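Local structure of endoglucanase E-5 (2CKS) at residues Gln84-Ala89 and Gln124-Lys129. The protein hydrolyses internal beta-1,4-glucosidic linkages in cellulose, lichenin and cereal beta-D-glucans, and this chain is its family 5 catalytic domain. Sequence-based numbering, arbitrary orientation.
Sequences QLIDMA and QRHASK. With NA (sodium ion), chain H.
Ile-86 and His-126 are the nearest pair between 84-89 on helix 75-90 and 124-129 near the end of helix 112-126, their CA atoms 8.6 Å apart; a type I turn from His-126 to Lys-129 then leads toward strand 132-135. Both helices belong to the outer layer of the (beta/alpha)8 TIM barrel, and Ile-86 also packs inward on Leu-62 and Val-98 of two barrel strands. The CG2 methyl of Ile-86 lies over one face of the His-126 imidazole in a CH-pi contact, 3.8 Å from the ring centroid and 29° off its normal. CD1 reaches the rim of that face near NE2, while CG of Arg-125 sits over the rim of the opposite face. At the ring edge, NZ of Lys-129 donates to ND1 of His-126 (2.9 Å), only 11° out of the ring plane. A bend at the end of the lysine chain (chi4 65°) turns NZ back to this edge, where it also forms a salt bridge with OD1 of Asp-87 at 3.0 Å. With ND1 accepting from the lysine and NE2 hydrogen-bonded to ND1 of His-83, both ring nitrogens are engaged, which should hold the imidazole in this rotation. A leucine in place of His-126 would probably leave NZ of Lys-129 with one fewer acceptor and ND1 of His-83 without this hydrogen-bonding partner. On the turn, the carbonyl oxygens of Ala-127 and Lys-129 bind a sodium ion, which Asp-163, Asp-165 and water molecules also bind; one sodium-bound water lies 2.7 Å from O of His-126.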
loop_
_atom_site.group_PDB
_atom_site.type_symbol
_atom_site.label_atom_id
_atom_site.label_comp_id
_atom_site.label_asym_id
_atom_site.label_seq_id
_atom_site.Cartn_x
_atom_site.Cartn_y
_atom_site.Cartn_z
ATOM N N GLN A 84 -15.760 -6.887 -3.778
ATOM C CA GLN A 84 -15.474 -8.261 -4.138
ATOM C C GLN A 84 -14.036 -8.630 -3.803
ATOM O O GLN A 84 -13.789 -9.690 -3.251
ATOM C CB GLN A 84 -15.742 -8.475 -5.621
ATOM C CG GLN A 84 -15.626 -9.899 -6.077
ATOM C CD GLN A 84 -16.050 -10.025 -7.517
ATOM O OE1 GLN A 84 -15.486 -9.362 -8.388
ATOM N NE2 GLN A 84 -17.080 -10.824 -7.769
ATOM N N LEU A 85 -13.092 -7.739 -4.103
ATOM C CA LEU A 85 -11.687 -8.029 -3.850
ATOM C C LEU A 85 -11.374 -8.035 -2.352
ATOM O O LEU A 85 -10.558 -8.813 -1.895
ATOM C CB LEU A 85 -10.787 -7.044 -4.588
ATOM C CG LEU A 85 -10.729 -7.218 -6.116
ATOM C CD1 LEU A 85 -10.122 -5.966 -6.747
ATOM C CD2 LEU A 85 -9.945 -8.453 -6.495
ATOM N N ILE A 86 -12.026 -7.173 -1.582
ATOM C CA ILE A 86 -11.839 -7.170 -0.132
ATOM C C ILE A 86 -12.296 -8.500 0.452
ATOM O O ILE A 86 -11.617 -9.075 1.295
ATOM C CB ILE A 86 -12.597 -5.994 0.523
ATOM C CG1 ILE A 86 -11.904 -4.671 0.184
ATOM C CG2 ILE A 86 -12.657 -6.146 2.057
ATOM C CD1 ILE A 86 -12.789 -3.470 0.385
ATOM N N ASP A 87 -13.455 -8.977 0.013
ATOM C CA ASP A 87 -13.970 -10.269 0.461
ATOM C C ASP A 87 -13.067 -11.421 0.020
ATOM O O ASP A 87 -12.818 -12.334 0.789
ATOM C CB ASP A 87 -15.393 -10.504 -0.053
ATOM C CG ASP A 87 -16.408 -9.593 0.604
ATOM O OD1 ASP A 87 -16.083 -8.995 1.655
ATOM O OD2 ASP A 87 -17.558 -9.409 0.133
ATOM N N MET A 88 -12.560 -11.364 -1.208
ATOM C CA MET A 88 -11.693 -12.420 -1.717
ATOM C C MET A 88 -10.404 -12.491 -0.910
ATOM O O MET A 88 -9.950 -13.568 -0.542
ATOM C CB MET A 88 -11.364 -12.192 -3.194
ATOM C CG MET A 88 -12.495 -12.511 -4.115
ATOM S SD MET A 88 -12.070 -12.252 -5.836
ATOM C CE MET A 88 -11.142 -13.763 -6.197
ATOM N N ALA A 89 -9.820 -11.339 -0.619
ATOM C CA ALA A 89 -8.588 -11.305 0.160
ATOM C C ALA A 89 -8.826 -11.873 1.549
ATOM O O ALA A 89 -8.026 -12.644 2.060
ATOM C CB ALA A 89 -8.069 -9.918 0.251
ATOM N N GLN A 124 -18.652 1.298 6.049
ATOM C CA GLN A 124 -19.917 0.762 6.563
ATOM C C GLN A 124 -20.023 -0.732 6.258
ATOM O O GLN A 124 -20.305 -1.531 7.154
ATOM C CB GLN A 124 -21.129 1.509 5.995
ATOM C CG GLN A 124 -22.451 1.179 6.716
ATOM C CD GLN A 124 -23.205 -0.020 6.142
ATOM O OE1 GLN A 124 -22.931 -0.475 5.025
ATOM N NE2 GLN A 124 -24.172 -0.525 6.906
ATOM N N ARG A 125 -19.752 -1.108 5.010
ATOM C CA ARG A 125 -19.886 -2.501 4.590
ATOM C C ARG A 125 -18.951 -3.428 5.349
ATOM O O ARG A 125 -19.334 -4.541 5.721
ATOM C CB ARG A 125 -19.595 -2.626 3.097
ATOM C CG ARG A 125 -19.752 -4.036 2.539
ATOM C CD ARG A 125 -21.194 -4.470 2.374
ATOM N NE ARG A 125 -21.853 -3.791 1.258
ATOM C CZ ARG A 125 -21.738 -4.138 -0.031
ATOM N NH1 ARG A 125 -20.979 -5.169 -0.411
ATOM N NH2 ARG A 125 -22.388 -3.437 -0.952
ATOM N N HIS A 126 -17.734 -2.964 5.587
ATOM C CA HIS A 126 -16.669 -3.824 6.112
ATOM C C HIS A 126 -16.267 -3.514 7.554
ATOM O O HIS A 126 -15.249 -4.011 8.031
ATOM C CB HIS A 126 -15.467 -3.737 5.181
ATOM C CG HIS A 126 -15.784 -4.151 3.780
ATOM N ND1 HIS A 126 -15.806 -5.470 3.384
ATOM C CD2 HIS A 126 -16.160 -3.425 2.702
ATOM C CE1 HIS A 126 -16.146 -5.536 2.109
ATOM N NE2 HIS A 126 -16.371 -4.310 1.673
ATOM N N ALA A 127 -17.095 -2.740 8.261
ATOM C CA ALA A 127 -16.806 -2.355 9.647
ATOM C C ALA A 127 -16.535 -3.539 10.579
ATOM O O ALA A 127 -15.721 -3.425 11.495
ATOM C CB ALA A 127 -17.943 -1.496 10.214
ATOM N N SER A 128 -17.205 -4.667 10.360
ATOM C CA SER A 128 -17.033 -5.836 11.226
ATOM C C SER A 128 -15.712 -6.577 10.990
ATOM O O SER A 128 -15.267 -7.344 11.847
ATOM C CB SER A 128 -18.212 -6.807 11.078
ATOM O OG SER A 128 -18.215 -7.433 9.809
ATOM N N LYS A 129 -15.090 -6.365 9.834
ATOM C CA LYS A 129 -13.781 -6.955 9.556
ATOM C C LYS A 129 -12.711 -6.302 10.421
ATOM O O LYS A 129 -12.846 -5.139 10.794
ATOM C CB LYS A 129 -13.411 -6.782 8.080
ATOM C CG LYS A 129 -14.274 -7.592 7.115
ATOM C CD LYS A 129 -13.730 -7.510 5.698
ATOM C CE LYS A 129 -14.427 -8.470 4.749
ATOM N NZ LYS A 129 -15.863 -8.138 4.543
HETATM NA NA NA H . -13.407 -2.855 11.782
HETATM O O HOH W 1 -13.032 -2.707 8.972
HETATM O O HOH W 2 -13.896 -3.818 13.930
HETATM O O HOH W 3 -11.819 -2.060 11.856
HETATM O O HOH W 4 -10.712 -2.900 12.201
#